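PDB 4UEJ: galactitol 1-phosphate 5-dehydrogenase from Escherichia coli, which catalyses the NAD-dependent, zinc-requiring oxidation of galactitol 1-phosphate to D-tagatose 6-phosphate. Local coordinates for residues D73-H76 with P77-V81; D134-I137 with E138-A141; T242-L245 with A246-A250; F273-I276 with L277-L281. All blocks are in the same frame, centred on the assembly; numbering follows the deposited sequence.

How the interactions relate
The four contacts fall into two pairs that follow one another along the chain, on opposite sides of its centre. Interaction 1 lies at the start of strand 80-83 in the GroES-like region, and interaction 2, centred about 15 Å away, in the loop between strand 128-130 and helix 143-155; Ala80 CB meets Ile137 CD1 at 3.7 Å. Interactions 3 and 4, centres about 11 Å apart, lie on helices 240-249 and 270-278 of the Rossmann-type nucleotide-binding region. A salt bridge of 2.6 Å from Glu248 OE1 to Lys275 NZ joins them. Interactions 1 and 4 lie about 50 Å apart between centres, so the two pairs occupy separate parts of the subunit, the second alongside the partner subunit.

Interaction 1 of 4, residues D73-H76 with P77-V81; sequences DDLH and PGDAV
Asp79 and His76 place their side chains side by side, pointing the same way, with the imidazole and carboxylate planes 78° apart. Asp79 OD2 lies at the ring edge, near the ring plane, but its bond goes to the backbone: His76 N donates to Asp79 OD2 at 2.8 Å, reaching the oxygen from above the carboxylate plane. With CG turned anti to its own carbonyl carbon (chi1 -70°), Asp79 brings OD2 back to the backbone N of His76. In the reverse direction, Asp79 N donates to His76 O at 3.0 Å, so His76 is gripped at both its N-H and its carbonyl. This second bond closes a type II beta turn from His76 to Asp79, with Gly78 at the position of positive phi (103°). Leu75 runs across Asp79 at a slant, its CD2 3.7 Å from Asp79 OD2, while its other methyl, CD1, comes within 4.3 Å of Val81 CG1. The turn delivers the chain into strand 80-83 of the GroES-like domain. There Leu75, Asp79 and Val81 pack against Ile65 of strand 60-68, Leu75 and Val81 touch Val128 of strand 128-130, and Gly78 and Asp79 share backbone hydrogen bonds with Ile65.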
# COMPACT_ATOMS: atom_id res chain seq x y z
N ASP A 73 -13.54 14.87 37.27
CA ASP A 73 -12.74 15.38 38.38
C ASP A 73 -11.42 16.01 37.94
O ASP A 73 -10.70 16.59 38.77
CB ASP A 73 -12.47 14.26 39.40
CG ASP A 73 -11.67 13.09 38.83
OD1 ASP A 73 -11.17 13.17 37.69
OD2 ASP A 73 -11.53 12.07 39.54
N ASP A 74 -11.09 15.91 36.66
CA ASP A 74 -9.80 16.40 36.19
C ASP A 74 -9.93 17.58 35.23
O ASP A 74 -8.96 17.97 34.58
CB ASP A 74 -9.01 15.26 35.55
CG ASP A 74 -9.65 14.72 34.27
OD1 ASP A 74 -10.86 14.94 34.05
OD2 ASP A 74 -8.93 14.07 33.49
N LEU A 75 -11.12 18.17 35.17
CA LEU A 75 -11.33 19.39 34.41
C LEU A 75 -12.25 20.33 35.18
O LEU A 75 -13.10 19.89 35.95
CB LEU A 75 -11.93 19.10 33.04
CG LEU A 75 -11.01 18.58 31.94
CD1 LEU A 75 -11.80 18.47 30.66
CD2 LEU A 75 -9.79 19.48 31.76
N HIS A 76 -12.07 21.62 34.95
CA HIS A 76 -12.82 22.62 35.69
C HIS A 76 -13.22 23.75 34.76
O HIS A 76 -12.57 23.97 33.74
CB HIS A 76 -11.99 23.13 36.87
CG HIS A 76 -11.55 22.04 37.80
ND1 HIS A 76 -10.44 21.25 37.55
CD2 HIS A 76 -12.08 21.58 38.96
CE1 HIS A 76 -10.31 20.37 38.53
NE2 HIS A 76 -11.29 20.55 39.39
N PRO A 77 -14.32 24.45 35.10
CA PRO A 77 -14.73 25.64 34.34
C PRO A 77 -13.57 26.62 34.13
O PRO A 77 -12.88 26.97 35.08
CB PRO A 77 -15.82 26.26 35.21
CG PRO A 77 -16.40 25.11 35.95
CD PRO A 77 -15.26 24.15 36.19
N GLY A 78 -13.35 27.02 32.88
CA GLY A 78 -12.27 27.93 32.56
C GLY A 78 -11.08 27.24 31.92
O GLY A 78 -10.25 27.90 31.30
N ASP A 79 -10.99 25.92 32.07
CA ASP A 79 -9.89 25.18 31.45
C ASP A 79 -10.00 25.22 29.94
O ASP A 79 -11.08 25.10 29.38
CB ASP A 79 -9.87 23.72 31.93
CG ASP A 79 -9.46 23.59 33.38
OD1 ASP A 79 -8.99 24.59 33.96
OD2 ASP A 79 -9.60 22.49 33.94
N ALA A 80 -8.86 25.42 29.29
CA ALA A 80 -8.79 25.45 27.83
C ALA A 80 -8.71 24.04 27.28
O ALA A 80 -7.95 23.22 27.80
CB ALA A 80 -7.60 26.26 27.37
N VAL A 81 -9.50 23.75 26.25
CA VAL A 81 -9.49 22.43 25.62
C VAL A 81 -9.58 22.52 24.10
O VAL A 81 -10.08 23.51 23.55
CB VAL A 81 -10.66 21.55 26.13
CG1 VAL A 81 -10.50 21.23 27.60
CG2 VAL A 81 -12.00 22.24 25.87

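Interaction 2 of 4, residues D134-I137 with E138-A141; sequences DMPI and EDGA
The carboxylate of Asp139 presents a face to the ring of Pro136. Pro136 CB stands over that face, about equally far from both carboxylate oxygens, at 4.0 Å from Asp139 OD1, and on the same side Pro136 CD approaches Asp139 OD2 to 3.6 Å. This is van der Waals packing of a carboxylate on proline methylenes. The torsion of Asp139 (chi1 -65°) sets CG beside its own backbone N, folding the group back toward the proline. Asp139 CB meanwhile sits 3.2 Å from Pro136 O and 4.0 Å from Met135 CG, so the proline carbonyl and the methionine CG meet this CB from the same general side.

Two successive backbone bonds coil the chain here: Asp139 N donates to Pro136 O, and Gly140 N to Ile137 O, both at 2.9 Å. Each donor stands well above the plane of the carbonyl it meets, by 48° and 57°, and both bonds span three residues, as in 3-10 turns. Glu138 to Ala141 follow helix-like backbone angles, but the bonds step three residues back, as does Ala141 N to Glu138 O, and this coil is the approach to helix 143-155, which carries Glu144, by similarity a ligand of the catalytic zinc. Ile137 O also accepts from Ser62 OG. Glu138 pairs through OE2 in a salt bridge with Arg320, while Met135 reaches Leu306 and Thr307 of helix 297-307.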
# COMPACT_ATOMS: atom_id res chain seq x y z
N ASP A 134 -0.83 28.59 28.62
CA ASP A 134 -0.25 29.73 27.91
C ASP A 134 -0.52 29.68 26.40
O ASP A 134 -0.13 30.58 25.66
CB ASP A 134 1.26 29.81 28.17
CG ASP A 134 2.04 28.69 27.50
OD1 ASP A 134 1.47 27.61 27.24
OD2 ASP A 134 3.25 28.89 27.23
N MET A 135 -1.17 28.62 25.94
CA MET A 135 -1.47 28.51 24.52
C MET A 135 -2.62 29.42 24.13
O MET A 135 -3.70 29.35 24.73
CB MET A 135 -1.79 27.06 24.15
CG MET A 135 -2.21 26.89 22.71
SD MET A 135 -2.52 25.17 22.23
CE MET A 135 -0.88 24.45 22.39
N PRO A 136 -2.41 30.29 23.14
CA PRO A 136 -3.52 31.10 22.65
C PRO A 136 -4.65 30.17 22.23
O PRO A 136 -4.40 29.21 21.50
CB PRO A 136 -2.92 31.87 21.47
CG PRO A 136 -1.44 31.90 21.76
CD PRO A 136 -1.16 30.55 22.39
N ILE A 137 -5.85 30.44 22.72
CA ILE A 137 -6.96 29.50 22.60
C ILE A 137 -7.28 29.22 21.13
O ILE A 137 -7.62 28.09 20.77
CB ILE A 137 -8.22 30.00 23.34
CG1 ILE A 137 -9.29 28.91 23.39
CG2 ILE A 137 -8.76 31.29 22.73
CD1 ILE A 137 -8.85 27.68 24.14
N GLU A 138 -7.13 30.24 20.28
CA GLU A 138 -7.37 30.09 18.86
C GLU A 138 -6.50 28.99 18.26
O GLU A 138 -6.95 28.26 17.38
CB GLU A 138 -7.12 31.41 18.12
CG GLU A 138 -7.27 31.32 16.61
CD GLU A 138 -7.06 32.65 15.91
OE1 GLU A 138 -7.86 33.59 16.14
OE2 GLU A 138 -6.09 32.76 15.12
N ASP A 139 -5.27 28.86 18.76
CA ASP A 139 -4.35 27.84 18.24
C ASP A 139 -4.88 26.43 18.46
O ASP A 139 -4.47 25.50 17.78
CB ASP A 139 -2.97 27.93 18.88
CG ASP A 139 -2.24 29.22 18.55
OD1 ASP A 139 -2.83 30.09 17.89
OD2 ASP A 139 -1.08 29.35 18.99
N GLY A 140 -5.75 26.28 19.45
CA GLY A 140 -6.25 24.98 19.82
C GLY A 140 -7.08 24.35 18.72
O GLY A 140 -7.19 23.12 18.64
N ALA A 141 -7.68 25.19 17.88
CA ALA A 141 -8.49 24.69 16.77
C ALA A 141 -7.64 24.01 15.71
O ALA A 141 -8.18 23.39 14.78
CB ALA A 141 -9.29 25.82 16.15

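Interaction 3 of 4, residues T242-L245 with A246-A250; sequences TVEL and AVEIA
Glu244 and Leu245 meet Glu248 and Ile249 one turn further along helix 240-249, the helix of a beta-alpha-beta crossover between strands 231-235 and 255-258 in the Rossmann-type region. Four backbone hydrogen bonds of the alpha-helical kind, each from a residue to the one four places before it, define the contact: Ala246 N to Thr242 O at 3.0 Å, Val247 N to Val243 O at 3.3 Å, Glu248 N to Glu244 O at 3.0 Å and Ile249 N to Leu245 O at 2.9 Å. The helix ends here: Ala250, the first residue to leave helical angles, makes weak bonds from its N to Ala246 O and Val247 O.

Among apolar contacts, Leu245 CD1 lies against Ile249 CG2 at 3.7 Å, the two side chains crossing at a slant. Both also touch Ala217 of helix 217-223, while Val247 faces Thr272 and Ile276 of helix 270-278, and Val243 packs on Phe273 of the second subunit.

For the polar groups, the like-charged Glu244 OE2 and Glu248 OE2 remain 5.5 Å apart. With its chain bent at chi2 (-68°), Glu248 forms a salt bridge through OE1 with Lys275 and a hydrogen bond through OE2 with Thr272 OG1, while Thr242 OG1 bonds to Glu235.

Ile249 places CG1 between its backbone N and carbonyl carbon, so that CG1 and CG2 both rest 3.4 Å from Leu245 O.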
# COMPACT_ATOMS: atom_id res chain seq x y z
N THR A 242 -3.68 12.88 -8.11
CA THR A 242 -2.54 13.00 -7.19
C THR A 242 -2.12 11.65 -6.63
O THR A 242 -0.95 11.46 -6.35
CB THR A 242 -2.82 13.97 -6.02
OG1 THR A 242 -4.00 13.58 -5.30
CG2 THR A 242 -2.98 15.40 -6.54
N VAL A 243 -3.06 10.71 -6.46
CA VAL A 243 -2.70 9.33 -6.10
C VAL A 243 -1.85 8.72 -7.21
O VAL A 243 -0.81 8.13 -6.94
CB VAL A 243 -3.94 8.43 -5.86
CG1 VAL A 243 -3.49 7.02 -5.50
CG2 VAL A 243 -4.82 9.00 -4.78
N GLU A 244 -2.32 8.86 -8.45
CA GLU A 244 -1.54 8.43 -9.61
C GLU A 244 -0.17 9.09 -9.64
O GLU A 244 0.84 8.43 -9.89
CB GLU A 244 -2.30 8.74 -10.90
CG GLU A 244 -1.56 8.40 -12.17
CD GLU A 244 -2.35 8.77 -13.42
OE1 GLU A 244 -2.89 9.90 -13.47
OE2 GLU A 244 -2.43 7.95 -14.35
N LEU A 245 -0.13 10.40 -9.38
CA LEU A 245 1.13 11.13 -9.42
C LEU A 245 2.12 10.56 -8.40
O LEU A 245 3.30 10.38 -8.69
CB LEU A 245 0.90 12.62 -9.14
CG LEU A 245 2.18 13.44 -9.09
CD1 LEU A 245 2.79 13.53 -10.47
CD2 LEU A 245 1.89 14.83 -8.53
N ALA A 246 1.61 10.26 -7.21
CA ALA A 246 2.46 9.78 -6.14
C ALA A 246 3.16 8.48 -6.56
O ALA A 246 4.35 8.30 -6.35
CB ALA A 246 1.64 9.57 -4.87
N VAL A 247 2.41 7.59 -7.19
CA VAL A 247 2.98 6.33 -7.65
C VAL A 247 3.99 6.57 -8.76
O VAL A 247 5.06 5.98 -8.78
CB VAL A 247 1.89 5.36 -8.14
CG1 VAL A 247 2.52 4.12 -8.80
CG2 VAL A 247 1.01 4.96 -6.96
N GLU A 248 3.65 7.48 -9.68
CA GLU A 248 4.54 7.75 -10.80
C GLU A 248 5.86 8.41 -10.40
O GLU A 248 6.90 8.13 -11.01
CB GLU A 248 3.82 8.62 -11.84
CG GLU A 248 2.74 7.86 -12.60
CD GLU A 248 3.31 6.77 -13.50
OE1 GLU A 248 4.47 6.90 -13.94
OE2 GLU A 248 2.60 5.78 -13.79
N ILE A 249 5.85 9.25 -9.37
CA ILE A 249 7.09 9.93 -9.02
C ILE A 249 7.89 9.19 -7.99
O ILE A 249 9.07 9.49 -7.80
CB ILE A 249 6.83 11.37 -8.50
CG1 ILE A 249 6.14 11.34 -7.13
CG2 ILE A 249 6.05 12.16 -9.53
CD1 ILE A 249 5.96 12.72 -6.53
N ALA A 250 7.28 8.21 -7.33
CA ALA A 250 7.91 7.58 -6.18
C ALA A 250 9.26 6.96 -6.51
O ALA A 250 9.46 6.42 -7.60
CB ALA A 250 6.99 6.52 -5.59

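Interaction 4 of 4, residues F273-I276 with L277-L281; sequences FGKI and LRKEL
Leu277 pushes its CD1 methyl against the ring of Phe273, reaching Phe273 CE2 at 3.6 Å on an oblique approach. Phe273 has CG anti to its backbone N (chi1 174°), which swings the ring out from the helix surface to meet that methyl. A shallow place is left at Gly274, where no side chain rises, and the guanidinium of Arg278 fills it edge-on, with Arg278 NH1 4.2 Å from Gly274 CA. Lys275 and Lys279 run side by side as extended rods pointing the same way, their stems touching where Lys275 CD meets Lys279 CE at 3.9 Å. One water accepts from both amino groups, bridging like charges; Lys275 also has Glu248 as partner, and Lys279 has Ala250 O.

Helix 270-278 closes with a Schellman motif. Glu280 takes positive phi (49°) and its N bonds to Leu277 O, while Leu281 N reaches back to Ile276 O at 3.0 Å. The reversal drops Leu281 into the hollow beside Ile276, with Leu281 CD1 4.0 Å from Ile276 CA. Glu280 bonds through OE2 to His151 NE2 and the backbone N of Trp287 of the second subunit, and Phe273 packs on Leu262 and Leu277 on Val259 of that chain.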
# COMPACT_ATOMS: atom_id res chain seq x y z
N PHE A 273 0.01 0.73 -12.05
CA PHE A 273 -0.16 -0.29 -11.03
C PHE A 273 1.13 -1.10 -10.90
O PHE A 273 1.59 -1.38 -9.79
CB PHE A 273 -1.32 -1.24 -11.35
CG PHE A 273 -1.43 -2.39 -10.40
CD1 PHE A 273 -2.13 -2.25 -9.21
CD2 PHE A 273 -0.83 -3.61 -10.68
CE1 PHE A 273 -2.23 -3.31 -8.33
CE2 PHE A 273 -0.93 -4.67 -9.79
CZ PHE A 273 -1.63 -4.52 -8.62
N GLY A 274 1.72 -1.44 -12.04
CA GLY A 274 2.95 -2.20 -12.08
C GLY A 274 4.10 -1.54 -11.34
O GLY A 274 4.96 -2.23 -10.80
N LYS A 275 4.11 -0.21 -11.32
CA LYS A 275 5.16 0.51 -10.62
C LYS A 275 5.05 0.33 -9.11
O LYS A 275 6.06 0.38 -8.41
CB LYS A 275 5.12 2.01 -10.96
CG LYS A 275 5.55 2.28 -12.39
CD LYS A 275 5.66 3.77 -12.69
CE LYS A 275 6.21 3.98 -14.09
NZ LYS A 275 6.54 5.42 -14.40
N ILE A 276 3.84 0.12 -8.60
CA ILE A 276 3.73 -0.17 -7.17
C ILE A 276 4.53 -1.42 -6.85
O ILE A 276 5.26 -1.47 -5.86
CB ILE A 276 2.27 -0.37 -6.74
CG1 ILE A 276 1.46 0.89 -7.01
CG2 ILE A 276 2.21 -0.80 -5.28
CD1 ILE A 276 -0.02 0.70 -6.81
N LEU A 277 4.41 -2.43 -7.72
CA LEU A 277 5.18 -3.66 -7.57
C LEU A 277 6.66 -3.43 -7.87
O LEU A 277 7.52 -3.74 -7.04
CB LEU A 277 4.64 -4.77 -8.47
CG LEU A 277 3.39 -5.48 -7.94
CD1 LEU A 277 2.18 -4.58 -8.03
CD2 LEU A 277 3.16 -6.79 -8.69
N ARG A 278 6.95 -2.89 -9.04
CA ARG A 278 8.33 -2.76 -9.49
C ARG A 278 9.20 -1.90 -8.58
O ARG A 278 10.38 -2.21 -8.38
CB ARG A 278 8.37 -2.22 -10.91
CG ARG A 278 7.98 -3.26 -11.95
CD ARG A 278 8.05 -2.65 -13.33
NE ARG A 278 8.13 -3.66 -14.38
CZ ARG A 278 7.08 -4.26 -14.90
NH1 ARG A 278 5.87 -3.95 -14.47
NH2 ARG A 278 7.23 -5.17 -15.85
N LYS A 279 8.63 -0.83 -8.03
CA LYS A 279 9.35 0.01 -7.09
C LYS A 279 9.29 -0.54 -5.68
O LYS A 279 9.94 -0.02 -4.78
CB LYS A 279 8.79 1.44 -7.09
CG LYS A 279 8.82 2.10 -8.46
CD LYS A 279 8.17 3.48 -8.38
CE LYS A 279 8.17 4.16 -9.74
NZ LYS A 279 7.75 5.58 -9.65
N GLU A 280 8.51 -1.61 -5.50
CA GLU A 280 8.25 -2.17 -4.17
C GLU A 280 7.84 -1.09 -3.18
O GLU A 280 8.41 -0.96 -2.10
CB GLU A 280 9.46 -2.97 -3.68
CG GLU A 280 9.59 -4.29 -4.48
CD GLU A 280 10.63 -5.27 -3.93
OE1 GLU A 280 11.67 -4.86 -3.39
OE2 GLU A 280 10.39 -6.49 -4.04
N LEU A 281 6.83 -0.33 -3.56
CA LEU A 281 6.29 0.70 -2.69
C LEU A 281 5.57 0.06 -1.51
O LEU A 281 5.15 -1.10 -1.58
CB LEU A 281 5.32 1.60 -3.45
CG LEU A 281 5.88 2.25 -4.71
CD1 LEU A 281 4.84 3.17 -5.30
CD2 LEU A 281 7.17 3.00 -4.37
O HOH W 1 8.40 6.02 -12.51